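Local coordinates for haemagglutinin I (Physarum polycephalum, PDB 3A5P), which probably binds carbohydrate as a lectin, with a compact fold proposed as a minimal legume-lectin carbohydrate recognition domain, at residues 2-6 with 70-74; 60-66 with 96-101. One frame throughout, in Å; residues are numbered along the deposited sequence.

Interaction 1: 2-6 with 70-74; sequences VWSVQ and YEGGG
Trp3 pairs with Gly74 in a parallel beta bridge that starts the pairing of strands 3-10 and 74-81, at the N-terminal edge of one sheet of the sandwich; the two CA atoms are 4.1 Å apart. Gly74 holds the backbone on both sides of Trp3. Gly74 N donates to Val2 O at 3.0 Å, and Gly74 O accepts from Ser4 N at 2.9 Å. Trp3 CA also makes a CA-H...O contact with Gly74 O (3.1 Å). A water links that oxygen to Ser4 OG. Gly74 CA lies close to both Trp3 CB and the Tyr70 ring.

The Tyr70 side chain points toward 2-6, and Tyr70 OH accepts a hydrogen bond from Val2 N, 3.1 Å away. The same nitrogen donates to a water that in turn donates to Gly72 O, joining Val2, the first modelled residue, to the loop 71-73. Trp3 has CG wedged between its backbone N and carbonyl carbon (chi1 48°), which swings the indole to the tyrosine: Trp3 CD1 lies 3.3 Å from Tyr70 OH, which sits at the indole edge near its plane. The five-membered ring of Trp3 and the Tyr70 ring meet obliquely, planes at 59°.

Beyond the pair, Trp3 NE1 is hydrogen-bonded to Glu44 OE2, and the indole makes a cation-pi contact with Arg30. Trp3 and Tyr70 both pack on Ile56 of strand 54-60. The bridge lies where strand 63-70 of one sheet passes into strand 74-81 of the other.

Interaction 2: 60-66 with 96-101; sequences NGDDRAF and QHLTLK
Lys101 folds its side chain over the Asn60 amide to bring its ammonium against one side of the type II' turn from Asn60 to Asp63. Bends at chi2, chi3 and chi4 bring Lys101 CD to 3.4 Å from Asn60 CG and carry Lys101 NZ to 2.7 Å from Asn60 O. The carbonyl oxygen is gripped twice, since Asp63 N, closing the turn, reaches it from the opposite face of its plane. Lys101 NZ also forms a salt bridge with Asp63 OD2 at 3.0 Å, weak as a hydrogen bond.

The Asn60 side chain extends to the other strand, with CG anti to the backbone N (chi1 -170°). Asn60 ND2 donates to Thr99 O at 2.9 Å, nearly straight at 164° and with the acceptor in the amide plane, while OD1 is joined to Lys101 N through a water; both ends of the amide are thus used, which fixes its flip.

At the far end the contact turns largely apolar. Gln96 CB sits 3.5 Å from the centroid of the Phe66 ring, almost on its normal, in a CH-pi contact, and Ala65 CB covers the opposite face toward the rim. Gln96 continues extended past the ring and brings Gln96 OE1 to 3.2 Å from Phe66 CB, while its NE2 binds Gln67 O. His97 O lies at the ring edge, and Leu98 CD2 touches Phe66 CZ.

A classic beta bulge sets Ala65 and Phe66 together opposite Val58 of strand 54-60. Asp62 of the second subunit adds a salt bridge to Lys101 NZ, and Phe66 and Leu98 pack between strands 54-60 and 85-89, where the edge strands of the two sheets, 63-70 and 96-99, meet.

Interactions 1 and 2 lie on opposite sides of the chain's centre, their own centres about 19 Å apart, yet both involve strand 63-70: interaction 2 uses its beginning and interaction 1 the turn that leaves it. Their segments alternate along the chain. Strands 3-10 and 96-99 are the outermost strands of the same four-stranded sheet, so the two contacts link its two margins to the strand at the edge of the five-stranded sheet. Interaction 1 is mainly a backbone bridge with an aromatic pair, whereas interaction 2 depends on side chains and, of the two, is the one touched by the second subunit.

Interaction 1: 2-6 with 70-74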
loop_
_atom_site.group_PDB
_atom_site.type_symbol
_atom_site.label_atom_id
_atom_site.label_comp_id
_atom_site.label_asym_id
_atom_site.label_seq_id
_atom_site.Cartn_x
_atom_site.Cartn_y
_atom_site.Cartn_z
ATOM N N VAL A 2 2.582 18.279 11.265
ATOM C CA VAL A 2 2.163 17.663 9.960
ATOM C C VAL A 2 3.385 17.472 9.064
ATOM O O VAL A 2 4.431 18.106 9.263
ATOM C CB VAL A 2 1.051 18.461 9.224
ATOM C CG1 VAL A 2 -0.302 18.401 10.005
ATOM C CG2 VAL A 2 1.481 19.918 8.955
ATOM N N TRP A 3 3.258 16.569 8.093
ATOM C CA TRP A 3 4.414 16.141 7.306
ATOM C C TRP A 3 3.983 15.713 5.918
ATOM O O TRP A 3 2.818 15.311 5.691
ATOM C CB TRP A 3 5.179 15.005 8.010
ATOM C CG TRP A 3 4.241 13.919 8.488
ATOM C CD1 TRP A 3 3.536 13.905 9.665
ATOM C CD2 TRP A 3 3.866 12.739 7.781
ATOM N NE1 TRP A 3 2.752 12.787 9.731
ATOM C CE2 TRP A 3 2.955 12.035 8.604
ATOM C CE3 TRP A 3 4.228 12.185 6.536
ATOM C CZ2 TRP A 3 2.368 10.831 8.218
ATOM C CZ3 TRP A 3 3.659 10.977 6.162
ATOM C CH2 TRP A 3 2.729 10.311 7.004
ATOM N N SER A 4 4.928 15.849 4.992
ATOM C CA SER A 4 4.762 15.412 3.610
ATOM C C SER A 4 5.767 14.298 3.321
ATOM O O SER A 4 6.648 14.018 4.152
ATOM C CB SER A 4 4.967 16.589 2.654
ATOM O OG SER A 4 6.315 17.033 2.702
ATOM N N VAL A 5 5.622 13.666 2.149
ATOM C CA VAL A 5 6.569 12.656 1.689
ATOM C C VAL A 5 7.065 13.069 0.297
ATOM O O VAL A 5 6.253 13.344 -0.614
ATOM C CB VAL A 5 5.957 11.224 1.621
ATOM C CG1 VAL A 5 7.010 10.222 1.134
ATOM C CG2 VAL A 5 5.415 10.789 2.995
ATOM N N GLN A 6 8.390 13.142 0.154
ATOM C CA GLN A 6 9.037 13.425 -1.139
ATOM C C GLN A 6 9.666 12.149 -1.667
ATOM O O GLN A 6 10.238 11.380 -0.911
ATOM C CB GLN A 6 10.132 14.467 -0.969
ATOM C CG GLN A 6 9.594 15.882 -0.834
ATOM C CD GLN A 6 9.147 16.426 -2.171
ATOM O OE1 GLN A 6 9.872 16.320 -3.184
ATOM N NE2 GLN A 6 7.949 16.986 -2.203
ATOM N N TYR A 70 10.940 14.781 13.417
ATOM C CA TYR A 70 11.024 16.080 12.765
ATOM C C TYR A 70 10.592 17.228 13.683
ATOM O O TYR A 70 9.891 17.034 14.687
ATOM C CB TYR A 70 10.227 16.093 11.431
ATOM C CG TYR A 70 8.714 16.065 11.573
ATOM C CD1 TYR A 70 7.977 17.257 11.641
ATOM C CD2 TYR A 70 8.009 14.847 11.644
ATOM C CE1 TYR A 70 6.593 17.250 11.768
ATOM C CE2 TYR A 70 6.598 14.828 11.781
ATOM C CZ TYR A 70 5.905 16.043 11.847
ATOM O OH TYR A 70 4.539 16.056 11.996
ATOM N N GLU A 71 11.062 18.414 13.327
ATOM C CA GLU A 71 10.612 19.656 13.920
ATOM C C GLU A 71 9.969 20.466 12.803
ATOM O O GLU A 71 10.270 20.255 11.624
ATOM C CB GLU A 71 11.805 20.427 14.502
ATOM C CG GLU A 71 12.608 19.671 15.541
ATOM C CD GLU A 71 11.838 19.426 16.835
ATOM O OE1 GLU A 71 10.815 20.120 17.078
ATOM O OE2 GLU A 71 12.264 18.533 17.597
ATOM N N GLY A 72 9.101 21.404 13.171
ATOM C CA GLY A 72 8.418 22.254 12.194
ATOM C C GLY A 72 7.522 21.427 11.283
ATOM O O GLY A 72 6.954 20.427 11.725
ATOM N N GLY A 73 7.410 21.834 10.019
ATOM C CA GLY A 73 6.702 21.051 9.009
ATOM C C GLY A 73 7.626 19.976 8.453
ATOM O O GLY A 73 8.615 20.285 7.787
ATOM N N GLY A 74 7.305 18.715 8.731
ATOM C CA GLY A 74 8.153 17.582 8.341
ATOM C C GLY A 74 8.110 17.231 6.860
ATOM O O GLY A 74 7.078 17.372 6.204
HETATM O O HOH W 1 4.241 20.480 11.694
HETATM O O HOH W 2 5.786 19.233 4.558
#

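Interaction 2: 60-66 with 96-101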
loop_
_atom_site.group_PDB
_atom_site.type_symbol
_atom_site.label_atom_id
_atom_site.label_comp_id
_atom_site.label_asym_id
_atom_site.label_seq_id
_atom_site.Cartn_x
_atom_site.Cartn_y
_atom_site.Cartn_z
ATOM N N ASN A 60 7.343 -1.314 6.467
ATOM C CA ASN A 60 7.762 -1.944 5.212
ATOM C C ASN A 60 6.861 -3.167 5.006
ATOM O O ASN A 60 7.063 -4.225 5.622
ATOM C CB ASN A 60 9.253 -2.303 5.283
ATOM C CG ASN A 60 9.831 -2.728 3.937
ATOM O OD1 ASN A 60 9.147 -2.710 2.903
ATOM N ND2 ASN A 60 11.100 -3.127 3.953
ATOM N N GLY A 61 5.828 -3.012 4.169
ATOM C CA GLY A 61 4.772 -4.019 4.105
ATOM C C GLY A 61 4.131 -4.089 5.484
ATOM O O GLY A 61 3.726 -3.042 6.041
ATOM N N ASP A 62 4.069 -5.305 6.036
ATOM C CA ASP A 62 3.435 -5.572 7.338
ATOM C C ASP A 62 4.240 -4.988 8.504
ATOM O O ASP A 62 3.686 -4.629 9.542
ATOM C CB ASP A 62 3.348 -7.094 7.600
ATOM C CG ASP A 62 2.191 -7.800 6.870
ATOM O OD1 ASP A 62 1.893 -7.531 5.714
ATOM O OD2 ASP A 62 1.601 -8.725 7.466
ATOM N N ASP A 63 5.550 -4.931 8.332
ATOM C CA ASP A 63 6.464 -4.798 9.466
ATOM C C ASP A 63 6.946 -3.382 9.759
ATOM O O ASP A 63 7.275 -2.609 8.858
ATOM C CB ASP A 63 7.645 -5.725 9.274
ATOM C CG ASP A 63 7.214 -7.168 9.094
ATOM O OD1 ASP A 63 6.297 -7.653 9.825
ATOM O OD2 ASP A 63 7.786 -7.803 8.205
ATOM N N ARG A 64 6.995 -3.055 11.043
ATOM C CA ARG A 64 7.523 -1.767 11.432
ATOM C C ARG A 64 9.014 -1.726 11.105
ATOM O O ARG A 64 9.797 -2.564 11.578
ATOM C CB ARG A 64 7.249 -1.483 12.893
ATOM C CG ARG A 64 7.444 -0.030 13.220
ATOM C CD ARG A 64 7.469 0.154 14.681
ATOM N NE ARG A 64 6.151 0.428 15.212
ATOM C CZ ARG A 64 5.833 1.530 15.871
ATOM N NH1 ARG A 64 6.742 2.463 16.068
ATOM N NH2 ARG A 64 4.611 1.687 16.342
ATOM N N ALA A 65 9.387 -0.777 10.251
ATOM C CA ALA A 65 10.769 -0.626 9.799
ATOM C C ALA A 65 11.566 0.249 10.780
ATOM O O ALA A 65 12.604 -0.182 11.314
ATOM C CB ALA A 65 10.800 -0.039 8.391
ATOM N N PHE A 66 11.073 1.462 11.023
ATOM C CA PHE A 66 11.704 2.432 11.939
ATOM C C PHE A 66 10.813 3.642 12.101
ATOM O O PHE A 66 9.786 3.756 11.419
ATOM C CB PHE A 66 13.109 2.883 11.459
ATOM C CG PHE A 66 13.229 3.074 9.959
ATOM C CD1 PHE A 66 12.677 4.199 9.329
ATOM C CD2 PHE A 66 13.891 2.121 9.173
ATOM C CE1 PHE A 66 12.784 4.369 7.930
ATOM C CE2 PHE A 66 13.999 2.281 7.777
ATOM C CZ PHE A 66 13.450 3.414 7.163
ATOM N N GLN A 96 17.686 6.516 7.279
ATOM C CA GLN A 96 17.545 5.095 7.577
ATOM C C GLN A 96 17.241 4.328 6.301
ATOM O O GLN A 96 16.519 4.821 5.434
ATOM C CB GLN A 96 16.467 4.902 8.632
ATOM C CG GLN A 96 16.856 5.610 9.939
ATOM C CD GLN A 96 15.934 5.303 11.057
ATOM O OE1 GLN A 96 15.984 4.217 11.639
ATOM N NE2 GLN A 96 15.065 6.258 11.377
ATOM N N HIS A 97 17.818 3.137 6.188
ATOM C CA HIS A 97 17.704 2.338 4.992
ATOM C C HIS A 97 16.710 1.189 5.181
ATOM O O HIS A 97 16.621 0.613 6.266
ATOM C CB HIS A 97 19.092 1.780 4.645
ATOM C CG HIS A 97 19.104 0.836 3.488
ATOM N ND1 HIS A 97 18.998 -0.530 3.645
ATOM C CD2 HIS A 97 19.246 1.056 2.159
ATOM C CE1 HIS A 97 19.058 -1.111 2.458
ATOM N NE2 HIS A 97 19.198 -0.169 1.537
ATOM N N LEU A 98 15.980 0.857 4.115
ATOM C CA LEU A 98 15.274 -0.419 4.015
ATOM C C LEU A 98 15.394 -0.951 2.587
ATOM O O LEU A 98 15.836 -0.244 1.664
ATOM C CB LEU A 98 13.786 -0.282 4.433
ATOM C CG LEU A 98 12.874 0.685 3.642
ATOM C CD1 LEU A 98 12.349 0.064 2.328
ATOM C CD2 LEU A 98 11.665 1.217 4.480
ATOM N N THR A 99 14.993 -2.201 2.424
ATOM C CA THR A 99 14.900 -2.789 1.101
ATOM C C THR A 99 13.496 -3.264 0.853
ATOM O O THR A 99 12.853 -3.889 1.724
ATOM C CB THR A 99 15.874 -3.953 0.879
ATOM O OG1 THR A 99 15.768 -4.886 1.961
ATOM C CG2 THR A 99 17.280 -3.429 0.784
ATOM N N LEU A 100 13.011 -2.922 -0.340
ATOM C CA LEU A 100 11.680 -3.303 -0.807
ATOM C C LEU A 100 11.481 -4.808 -0.703
ATOM O O LEU A 100 12.415 -5.581 -0.964
ATOM C CB LEU A 100 11.487 -2.858 -2.262
ATOM C CG LEU A 100 11.456 -1.336 -2.483
ATOM C CD1 LEU A 100 11.321 -0.988 -3.991
ATOM C CD2 LEU A 100 10.361 -0.655 -1.651
ATOM N N LYS A 101 10.270 -5.213 -0.346
ATOM C CA LYS A 101 9.933 -6.630 -0.216
ATOM C C LYS A 101 9.097 -7.067 -1.400
ATOM O O LYS A 101 8.012 -6.512 -1.643
ATOM C CB LYS A 101 9.167 -6.856 1.086
ATOM C CG LYS A 101 10.035 -6.661 2.295
ATOM C CD LYS A 101 9.264 -6.032 3.443
ATOM C CE LYS A 101 8.274 -6.967 4.045
ATOM N NZ LYS A 101 8.143 -6.687 5.496
HETATM O O HOH W 3 8.400 -3.275 0.306
HETATM O O HOH W 4 10.037 -6.875 7.537
#